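Local coordinates for beta-agarase (Persicobacter, PDB 6AII), which probably hydrolyses the beta-1,4 linkages of agarose as a GH16-family beta-agarase, releasing neoagarobiose, at residues E150-L155 and A167-H172; V130-V135 and E287-N292; H172-H177 and G201-E206. One frame throughout, in Å; residues are numbered along the deposited sequence.

Contact 1: residues E150-L155 and A167-H172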
loop_
_atom_site.group_PDB
_atom_site.type_symbol
_atom_site.label_atom_id
_atom_site.label_comp_id
_atom_site.label_asym_id
_atom_site.label_seq_id
_atom_site.Cartn_x
_atom_site.Cartn_y
_atom_site.Cartn_z
ATOM N N GLU A 150 -3.307 -2.846 0.670
ATOM C CA GLU A 150 -4.318 -2.344 -0.218
ATOM C C GLU A 150 -5.623 -2.433 0.556
ATOM O O GLU A 150 -5.989 -3.493 1.063
ATOM C CB GLU A 150 -4.479 -3.087 -1.566
ATOM C CG GLU A 150 -3.198 -3.192 -2.322
ATOM C CD GLU A 150 -3.426 -3.948 -3.630
ATOM O OE1 GLU A 150 -3.017 -5.115 -3.637
ATOM O OE2 GLU A 150 -4.098 -3.388 -4.582
ATOM N N ASN A 151 -6.252 -1.299 0.734
ATOM C CA ASN A 151 -7.444 -1.196 1.548
ATOM C C ASN A 151 -8.398 -0.232 0.873
ATOM O O ASN A 151 -7.913 0.624 0.101
ATOM C CB ASN A 151 -7.043 -0.701 2.939
ATOM C CG ASN A 151 -8.210 -0.213 3.773
ATOM O OD1 ASN A 151 -8.560 0.950 3.635
ATOM N ND2 ASN A 151 -8.902 -1.139 4.378
ATOM N N TYR A 152 -9.680 -0.417 1.089
ATOM C CA TYR A 152 -10.665 0.298 0.335
ATOM C C TYR A 152 -11.469 1.295 1.135
ATOM O O TYR A 152 -12.595 1.693 0.723
ATOM C CB TYR A 152 -11.520 -0.767 -0.369
ATOM C CG TYR A 152 -10.681 -1.479 -1.397
ATOM C CD1 TYR A 152 -10.428 -0.894 -2.638
ATOM C CD2 TYR A 152 -10.000 -2.620 -1.062
ATOM C CE1 TYR A 152 -9.596 -1.517 -3.558
ATOM C CE2 TYR A 152 -9.154 -3.246 -1.957
ATOM C CZ TYR A 152 -8.948 -2.677 -3.202
ATOM O OH TYR A 152 -8.054 -3.240 -4.068
ATOM N N GLY A 153 -11.007 1.765 2.280
ATOM C CA GLY A 153 -11.532 2.945 2.916
ATOM C C GLY A 153 -12.735 2.653 3.826
ATOM O O GLY A 153 -12.780 1.655 4.579
ATOM N N GLY A 154 -13.691 3.548 3.748
ATOM C CA GLY A 154 -14.812 3.552 4.666
ATOM C C GLY A 154 -16.100 3.049 4.053
ATOM O O GLY A 154 -16.126 2.579 2.930
ATOM N N LEU A 155 -17.212 3.219 4.776
ATOM C CA LEU A 155 -18.471 2.662 4.313
ATOM C C LEU A 155 -19.313 3.671 3.524
ATOM O O LEU A 155 -20.304 3.258 2.946
ATOM C CB LEU A 155 -19.255 2.184 5.545
ATOM C CG LEU A 155 -18.591 1.096 6.361
ATOM C CD1 LEU A 155 -19.483 0.750 7.557
ATOM C CD2 LEU A 155 -18.337 -0.150 5.539
ATOM N N ALA A 167 -18.961 -2.553 2.360
ATOM C CA ALA A 167 -18.633 -3.290 3.605
ATOM C C ALA A 167 -17.617 -4.393 3.410
ATOM O O ALA A 167 -16.640 -4.455 4.215
ATOM C CB ALA A 167 -19.900 -3.850 4.201
ATOM N N TRP A 168 -17.720 -5.277 2.402
ATOM C CA TRP A 168 -16.720 -6.356 2.264
ATOM C C TRP A 168 -15.340 -5.772 2.075
ATOM O O TRP A 168 -14.299 -6.218 2.605
ATOM C CB TRP A 168 -17.085 -7.364 1.112
ATOM C CG TRP A 168 -16.087 -8.494 0.933
ATOM C CD1 TRP A 168 -16.279 -9.762 1.406
ATOM C CD2 TRP A 168 -14.796 -8.511 0.300
ATOM N NE1 TRP A 168 -15.198 -10.535 1.110
ATOM C CE2 TRP A 168 -14.269 -9.824 0.434
ATOM C CE3 TRP A 168 -13.986 -7.594 -0.370
ATOM C CZ2 TRP A 168 -13.031 -10.209 -0.060
ATOM C CZ3 TRP A 168 -12.756 -7.958 -0.852
ATOM C CH2 TRP A 168 -12.255 -9.260 -0.678
ATOM N N PHE A 169 -15.215 -4.754 1.212
ATOM C CA PHE A 169 -13.996 -4.217 0.854
ATOM C C PHE A 169 -13.403 -3.486 2.058
ATOM O O PHE A 169 -12.237 -3.667 2.306
ATOM C CB PHE A 169 -14.102 -3.314 -0.369
ATOM C CG PHE A 169 -14.595 -4.099 -1.564
ATOM C CD1 PHE A 169 -13.709 -4.803 -2.351
ATOM C CD2 PHE A 169 -15.941 -4.157 -1.828
ATOM C CE1 PHE A 169 -14.188 -5.559 -3.415
ATOM C CE2 PHE A 169 -16.405 -4.953 -2.861
ATOM C CZ PHE A 169 -15.528 -5.640 -3.628
ATOM N N ALA A 170 -14.210 -2.746 2.808
ATOM C CA ALA A 170 -13.641 -1.848 3.817
ATOM C C ALA A 170 -13.020 -2.674 4.942
ATOM O O ALA A 170 -12.156 -2.153 5.650
ATOM C CB ALA A 170 -14.726 -0.924 4.370
ATOM N N LYS A 171 -13.457 -3.884 5.191
ATOM C CA LYS A 171 -12.977 -4.556 6.369
ATOM C C LYS A 171 -11.593 -5.192 6.170
ATOM O O LYS A 171 -10.955 -5.604 7.138
ATOM C CB LYS A 171 -13.976 -5.592 6.848
ATOM C CG LYS A 171 -14.055 -6.847 6.010
ATOM C CD LYS A 171 -15.236 -7.717 6.478
ATOM C CE LYS A 171 -15.379 -8.982 5.678
ATOM N NZ LYS A 171 -16.499 -9.770 6.287
ATOM N N HIS A 172 -11.148 -5.285 4.928
ATOM C CA HIS A 172 -9.951 -6.029 4.599
ATOM C C HIS A 172 -8.722 -5.119 4.447
ATOM O O HIS A 172 -8.771 -3.877 4.284
ATOM C CB HIS A 172 -10.118 -6.792 3.311
ATOM C CG HIS A 172 -11.070 -7.890 3.337
ATOM N ND1 HIS A 172 -12.389 -7.693 3.012
ATOM C CD2 HIS A 172 -10.975 -9.159 3.696
ATOM C CE1 HIS A 172 -13.012 -8.800 3.170
ATOM N NE2 HIS A 172 -12.182 -9.742 3.560
HETATM O O HOH W 1 -10.883 0.507 5.891
#
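Tyr152 and Phe169 meet in an edge-to-face pair: the rim of the phenyl ring is turned toward the face of the phenol, with centroids 6.0 Å apart and planes at 76°. The closest approach of the two side chains is at the base of the rings, Tyr152 CB to Phe169 CB, 3.6 Å. Trp168 CE3 lies over one face of the Phe169 ring, and the indole in turn has His172 CE1 over the centre of one of its faces. Asn151 makes the polar link. With CG swung opposite its backbone N (chi1 165°), its ND2 reaches His172 O at 2.7 Å, nearly along the C=O axis. The other end of the amide closes an Asx turn, OD1 accepting from Gly153 N at 2.9 Å, so both ends fix its rotation. Water 1 accepts from Asn151 ND2 and donates to Gly153 O (2.6 Å) and Ala170 O (3.0 Å). Farther along, Leu155 CD2 rests 3.9 Å from Ala170 CB. The short helix 167-170 is thus held against the loop leaving strand 144-151, which in one sheet of the GH16 jelly-roll sandwich is flanked by 132-139, through Asn133, and by 173-181, through His174.

Contact 2: residues V130-V135 and E287-N292; sequences VFANNV and EAQDWN
Ala132 and Glu287 form an antiparallel hydrogen-bonded pair where strands 132-139 and 280-287 lie side by side in one sheet of the beta-sandwich (jelly-roll) fold of GH16 enzymes. Ala132 N donates to Glu287 O at 2.9 Å, and Glu287 N returns a longer bond of 3.2 Å to Ala132 O. Both side chains stand on the same face of the sheet, and the Glu287 and Gln289 torsions set how the side chains meet there. Glu287 holds CG between its backbone N and carbonyl carbon (chi1 56°), the crowded position, then runs extended, which carries the carboxylate past Ala132 CB toward Asn134. The Asn134 amide crosses it at about a right angle, the two planes 86° apart, with ND2 3.4 Å from Glu287 CD. This is packing; the same ND2 makes a weak hydrogen bond to Asn285, whose own amide donates to Glu287 OE1. Gln289, at the N-cap position of helix 290-294, bends at chi2 (144°), and this turns its amide back toward the strand. There NE2 lies 3.6 Å from Ala132 CB and gives a 2.7 Å bond to the anti lone pair of Glu287 OE2. Two oxygens of one carboxylate are therefore gripped by two separate amides. Water 2 closes the arrangement, donating to Asn134 OD1 at 2.8 Å and accepting from Gln289 NE2 at 2.7 Å.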
loop_
_atom_site.group_PDB
_atom_site.type_symbol
_atom_site.label_atom_id
_atom_site.label_comp_id
_atom_site.label_asym_id
_atom_site.label_seq_id
_atom_site.Cartn_x
_atom_site.Cartn_y
_atom_site.Cartn_z
ATOM N N VAL A 130 -14.867 6.158 0.193
ATOM C CA VAL A 130 -14.934 4.958 -0.644
ATOM C C VAL A 130 -13.906 5.052 -1.777
ATOM O O VAL A 130 -14.263 5.471 -2.920
ATOM C CB VAL A 130 -16.359 4.702 -1.168
ATOM C CG1 VAL A 130 -16.437 3.362 -1.878
ATOM C CG2 VAL A 130 -17.275 4.655 0.044
ATOM N N PHE A 131 -12.638 4.704 -1.468
ATOM C CA PHE A 131 -11.607 4.619 -2.487
ATOM C C PHE A 131 -10.443 3.811 -1.933
ATOM O O PHE A 131 -10.360 3.618 -0.704
ATOM C CB PHE A 131 -11.171 6.010 -2.989
ATOM C CG PHE A 131 -10.679 7.062 -2.041
ATOM C CD1 PHE A 131 -9.494 6.908 -1.329
ATOM C CD2 PHE A 131 -11.423 8.218 -1.828
ATOM C CE1 PHE A 131 -9.059 7.887 -0.442
ATOM C CE2 PHE A 131 -10.967 9.214 -0.985
ATOM C CZ PHE A 131 -9.803 9.038 -0.274
ATOM N N ALA A 132 -9.531 3.435 -2.801
ATOM C CA ALA A 132 -8.361 2.622 -2.433
ATOM C C ALA A 132 -7.300 3.488 -1.774
ATOM O O ALA A 132 -7.052 4.610 -2.204
ATOM C CB ALA A 132 -7.772 1.922 -3.613
ATOM N N ASN A 133 -6.750 2.947 -0.663
ATOM C CA ASN A 133 -5.681 3.547 0.099
ATOM C C ASN A 133 -4.535 2.520 0.072
ATOM O O ASN A 133 -4.663 1.457 0.652
ATOM C CB ASN A 133 -6.119 3.820 1.531
ATOM C CG ASN A 133 -7.218 4.836 1.698
ATOM O OD1 ASN A 133 -6.929 5.850 2.373
ATOM N ND2 ASN A 133 -8.459 4.534 1.230
ATOM N N ASN A 134 -3.426 2.833 -0.623
ATOM C CA ASN A 134 -2.438 1.827 -0.976
ATOM C C ASN A 134 -1.027 2.226 -0.470
ATOM O O ASN A 134 -0.647 3.366 -0.552
ATOM C CB ASN A 134 -2.321 1.687 -2.482
ATOM C CG ASN A 134 -3.579 1.181 -3.157
ATOM O OD1 ASN A 134 -4.329 0.361 -2.617
ATOM N ND2 ASN A 134 -3.763 1.690 -4.375
ATOM N N VAL A 135 -0.316 1.240 0.011
ATOM C CA VAL A 135 1.096 1.330 0.382
ATOM C C VAL A 135 1.774 0.105 -0.256
ATOM O O VAL A 135 1.432 -1.035 0.049
ATOM C CB VAL A 135 1.331 1.329 1.898
ATOM C CG1 VAL A 135 2.808 1.551 2.186
ATOM C CG2 VAL A 135 0.504 2.363 2.613
ATOM N N GLU A 287 -6.592 5.774 -5.114
ATOM C CA GLU A 287 -7.102 5.635 -6.463
ATOM C C GLU A 287 -8.535 5.137 -6.437
ATOM O O GLU A 287 -8.996 4.515 -5.490
ATOM C CB GLU A 287 -6.211 4.694 -7.258
ATOM C CG GLU A 287 -5.985 3.372 -6.723
ATOM C CD GLU A 287 -4.876 2.544 -7.453
ATOM O OE1 GLU A 287 -3.807 3.027 -7.870
ATOM O OE2 GLU A 287 -5.199 1.390 -7.713
ATOM N N ALA A 288 -9.177 5.363 -7.573
ATOM C CA ALA A 288 -10.533 4.845 -7.862
ATOM C C ALA A 288 -10.355 3.883 -9.017
ATOM O O ALA A 288 -10.233 4.364 -10.154
ATOM C CB ALA A 288 -11.485 5.941 -8.158
ATOM N N GLN A 289 -10.285 2.598 -8.770
ATOM C CA GLN A 289 -10.026 1.652 -9.842
ATOM C C GLN A 289 -11.319 1.440 -10.650
ATOM O O GLN A 289 -12.436 1.592 -10.137
ATOM C CB GLN A 289 -9.529 0.316 -9.272
ATOM C CG GLN A 289 -8.269 0.531 -8.433
ATOM C CD GLN A 289 -8.156 -0.351 -7.202
ATOM O OE1 GLN A 289 -9.016 -1.184 -6.911
ATOM N NE2 GLN A 289 -7.100 -0.129 -6.453
ATOM N N ASP A 290 -11.136 1.047 -11.917
ATOM C CA ASP A 290 -12.245 0.841 -12.837
ATOM C C ASP A 290 -13.343 -0.058 -12.257
ATOM O O ASP A 290 -14.483 0.359 -12.257
ATOM C CB ASP A 290 -11.750 0.198 -14.154
ATOM C CG ASP A 290 -10.931 -1.090 -14.126
ATOM O OD1 ASP A 290 -10.639 -1.673 -13.073
ATOM O OD2 ASP A 290 -10.401 -1.415 -15.168
ATOM N N TRP A 291 -12.924 -1.200 -11.696
ATOM C CA TRP A 291 -13.887 -2.271 -11.201
ATOM C C TRP A 291 -14.736 -1.689 -10.042
ATOM O O TRP A 291 -15.978 -1.742 -10.051
ATOM C CB TRP A 291 -13.131 -3.570 -10.812
ATOM C CG TRP A 291 -11.957 -3.488 -9.863
ATOM C CD1 TRP A 291 -10.655 -3.160 -10.170
ATOM C CD2 TRP A 291 -11.927 -3.866 -8.476
ATOM N NE1 TRP A 291 -9.843 -3.246 -9.064
ATOM C CE2 TRP A 291 -10.600 -3.676 -8.003
ATOM C CE3 TRP A 291 -12.893 -4.326 -7.568
ATOM C CZ2 TRP A 291 -10.237 -3.920 -6.670
ATOM C CZ3 TRP A 291 -12.531 -4.538 -6.248
ATOM C CH2 TRP A 291 -11.215 -4.362 -5.810
ATOM N N ASN A 292 -14.076 -0.959 -9.179
ATOM C CA ASN A 292 -14.789 -0.380 -8.079
ATOM C C ASN A 292 -15.720 0.751 -8.566
ATOM O O ASN A 292 -16.856 0.866 -8.150
ATOM C CB ASN A 292 -13.852 0.093 -6.971
ATOM C CG ASN A 292 -13.338 -1.032 -6.093
ATOM O OD1 ASN A 292 -14.122 -1.824 -5.557
ATOM N ND2 ASN A 292 -12.027 -1.068 -5.880
HETATM O O HOH W 2 -5.758 -1.306 -4.369
#

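Contact 3: residues H172-H177 and G201-E206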
loop_
_atom_site.group_PDB
_atom_site.type_symbol
_atom_site.label_atom_id
_atom_site.label_comp_id
_atom_site.label_asym_id
_atom_site.label_seq_id
_atom_site.Cartn_x
_atom_site.Cartn_y
_atom_site.Cartn_z
ATOM N N HIS A 172 -11.148 -5.285 4.928
ATOM C CA HIS A 172 -9.951 -6.029 4.599
ATOM C C HIS A 172 -8.722 -5.119 4.447
ATOM O O HIS A 172 -8.771 -3.877 4.284
ATOM C CB HIS A 172 -10.118 -6.792 3.311
ATOM C CG HIS A 172 -11.070 -7.890 3.337
ATOM N ND1 HIS A 172 -12.389 -7.693 3.012
ATOM C CD2 HIS A 172 -10.975 -9.159 3.696
ATOM C CE1 HIS A 172 -13.012 -8.800 3.170
ATOM N NE2 HIS A 172 -12.182 -9.742 3.560
ATOM N N ILE A 173 -7.595 -5.763 4.644
ATOM C CA ILE A 173 -6.270 -5.254 4.166
ATOM C C ILE A 173 -5.690 -6.378 3.310
ATOM O O ILE A 173 -5.420 -7.462 3.813
ATOM C CB ILE A 173 -5.341 -4.824 5.303
ATOM C CG1 ILE A 173 -5.888 -3.642 6.104
ATOM C CG2 ILE A 173 -3.961 -4.427 4.738
ATOM C CD1 ILE A 173 -5.157 -3.381 7.411
ATOM N N HIS A 174 -5.402 -6.077 2.055
ATOM C CA HIS A 174 -4.745 -7.024 1.175
ATOM C C HIS A 174 -3.245 -7.088 1.454
ATOM O O HIS A 174 -2.633 -6.063 1.444
ATOM C CB HIS A 174 -5.015 -6.622 -0.273
ATOM C CG HIS A 174 -4.625 -7.657 -1.277
ATOM N ND1 HIS A 174 -3.961 -7.326 -2.468
ATOM C CD2 HIS A 174 -4.805 -9.001 -1.286
ATOM C CE1 HIS A 174 -3.801 -8.448 -3.176
ATOM N NE2 HIS A 174 -4.341 -9.458 -2.512
ATOM N N LEU A 175 -2.705 -8.286 1.774
ATOM C CA LEU A 175 -1.293 -8.502 2.084
ATOM C C LEU A 175 -0.784 -9.440 0.978
ATOM O O LEU A 175 -1.180 -10.610 0.958
ATOM C CB LEU A 175 -1.130 -9.159 3.465
ATOM C CG LEU A 175 -1.819 -8.438 4.605
ATOM C CD1 LEU A 175 -1.691 -9.294 5.878
ATOM C CD2 LEU A 175 -1.221 -7.020 4.803
ATOM N N SER A 176 0.034 -8.903 0.105
ATOM C CA SER A 176 0.358 -9.672 -1.092
ATOM C C SER A 176 1.647 -9.168 -1.726
ATOM O O SER A 176 2.376 -8.329 -1.166
ATOM C CB SER A 176 -0.822 -9.577 -2.087
ATOM O OG SER A 176 -0.691 -10.632 -3.029
ATOM N N HIS A 177 1.965 -9.726 -2.875
ATOM C CA HIS A 177 3.109 -9.306 -3.705
ATOM C C HIS A 177 2.858 -9.859 -5.109
ATOM O O HIS A 177 2.006 -10.742 -5.258
ATOM C CB HIS A 177 4.398 -9.841 -3.096
ATOM C CG HIS A 177 4.612 -11.307 -3.323
ATOM N ND1 HIS A 177 4.049 -12.279 -2.533
ATOM C CD2 HIS A 177 5.247 -11.959 -4.356
ATOM C CE1 HIS A 177 4.391 -13.478 -2.974
ATOM N NE2 HIS A 177 5.112 -13.306 -4.157
ATOM N N GLY A 201 -5.537 -16.627 2.765
ATOM C CA GLY A 201 -5.405 -15.648 3.829
ATOM C C GLY A 201 -4.927 -14.285 3.337
ATOM O O GLY A 201 -4.781 -13.379 4.162
ATOM N N THR A 202 -4.754 -14.070 2.029
ATOM C CA THR A 202 -4.163 -12.823 1.536
ATOM C C THR A 202 -5.088 -11.620 1.810
ATOM O O THR A 202 -4.607 -10.466 1.792
ATOM C CB THR A 202 -3.825 -12.866 0.038
ATOM O OG1 THR A 202 -5.049 -13.094 -0.676
ATOM C CG2 THR A 202 -2.763 -13.904 -0.281
ATOM N N TRP A 203 -6.390 -11.781 2.001
ATOM C CA TRP A 203 -7.228 -10.646 2.295
ATOM C C TRP A 203 -7.517 -10.682 3.812
ATOM O O TRP A 203 -8.369 -11.422 4.328
ATOM C CB TRP A 203 -8.521 -10.708 1.500
ATOM C CG TRP A 203 -8.345 -10.370 0.044
ATOM C CD1 TRP A 203 -8.031 -11.202 -1.001
ATOM C CD2 TRP A 203 -8.376 -9.056 -0.505
ATOM N NE1 TRP A 203 -7.909 -10.494 -2.159
ATOM C CE2 TRP A 203 -8.126 -9.166 -1.889
ATOM C CE3 TRP A 203 -8.568 -7.785 0.051
ATOM C CZ2 TRP A 203 -8.070 -8.061 -2.705
ATOM C CZ3 TRP A 203 -8.502 -6.680 -0.766
ATOM C CH2 TRP A 203 -8.290 -6.829 -2.142
ATOM N N TYR A 204 -6.640 -10.001 4.510
ATOM C CA TYR A 204 -6.678 -9.982 6.007
ATOM C C TYR A 204 -7.901 -9.226 6.500
ATOM O O TYR A 204 -8.232 -8.118 6.045
ATOM C CB TYR A 204 -5.432 -9.261 6.537
ATOM C CG TYR A 204 -5.370 -9.210 8.047
ATOM C CD1 TYR A 204 -4.876 -10.282 8.718
ATOM C CD2 TYR A 204 -5.916 -8.147 8.734
ATOM C CE1 TYR A 204 -4.860 -10.312 10.107
ATOM C CE2 TYR A 204 -5.862 -8.126 10.122
ATOM C CZ TYR A 204 -5.336 -9.219 10.779
ATOM O OH TYR A 204 -5.379 -9.290 12.149
ATOM N N TYR A 205 -8.577 -9.798 7.517
ATOM C CA TYR A 205 -9.621 -9.042 8.246
ATOM C C TYR A 205 -9.760 -9.684 9.638
ATOM O O TYR A 205 -9.159 -10.701 9.897
ATOM C CB TYR A 205 -10.973 -8.911 7.520
ATOM C CG TYR A 205 -11.803 -10.169 7.488
ATOM C CD1 TYR A 205 -11.509 -11.191 6.599
ATOM C CD2 TYR A 205 -12.892 -10.286 8.337
ATOM C CE1 TYR A 205 -12.267 -12.361 6.572
ATOM C CE2 TYR A 205 -13.689 -11.427 8.278
ATOM C CZ TYR A 205 -13.401 -12.417 7.364
ATOM O OH TYR A 205 -14.124 -13.598 7.295
ATOM N N GLU A 206 -10.444 -8.979 10.514
ATOM C CA GLU A 206 -10.687 -9.407 11.906
ATOM C C GLU A 206 -12.182 -9.372 12.156
ATOM O O GLU A 206 -12.862 -8.356 11.869
ATOM C CB GLU A 206 -9.977 -8.462 12.855
ATOM C CG GLU A 206 -8.490 -8.562 12.746
ATOM C CD GLU A 206 -7.779 -7.530 13.605
ATOM O OE1 GLU A 206 -8.460 -6.855 14.383
ATOM O OE2 GLU A 206 -6.564 -7.395 13.465
HETATM O O HOH W 3 -4.469 -12.145 -3.184
#
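Trp203 lays its indole against the His174 imidazole where the short strand 203-204 pairs with strand 173-181, in one of the two sheets of the jelly-roll sandwich expected of a GH16 enzyme. The two rings, from a non-hydrogen-bonded pair, make an offset stack with centroids 4.1 Å apart and planes at 21°. His174 CG stands anti to the backbone N (chi1 -169°), laying the imidazole over the indole with CD2 3.4 Å from Trp203 CE2, while His174 CB makes a CH-pi contact to the six-membered ring. Ser176 CB covers the opposite imidazole face. Trp203 also turns an edge toward the face of His172, planes at 89°, and His172 NE2 comes within 3.4 Å of Tyr205 CD1, completing an aromatic cluster. A leucine here has no ring to stack on His174 or to turn an edge to His172, and would probably leave that His174 face poorly covered. Among polar contacts, His174 ND1 is hydrogen-bonded to Glu150 OE1, and water 3 joins His174 NE2 at 2.8 Å to Thr202 OG1 at 2.7 Å. Backbone bonds run from Ile173 N to Tyr204 O at 2.8 Å, back from Tyr204 N to Ile173 O, and from Leu175 N to Thr202 O at 2.9 Å. On the other face of the sheet the contact is apolar, Leu175 CD1 lying alongside Tyr204 CB at 3.8 Å.

Contact 2 opens first along the chain, at 130-135, and closes last, when 287-292 returns; the whole of contacts 1 and 3 is nested inside that long loop. Within it the two run in series: contact 1 closes the short loop between 150-155 and 167-172, and contact 3 opens on the shared residue His172 and closes at 201-206. Together they follow neighbouring strands of one sheet, in the order 280-287, 132-139, 144-151, 173-181 and 203-204. Tyr152 packs on both neighbours, touching Gln289 and Asn292 of contact 2 and Trp203 of contact 3. Strand 144-151, in the middle, probably carries the GH16 catalytic signature.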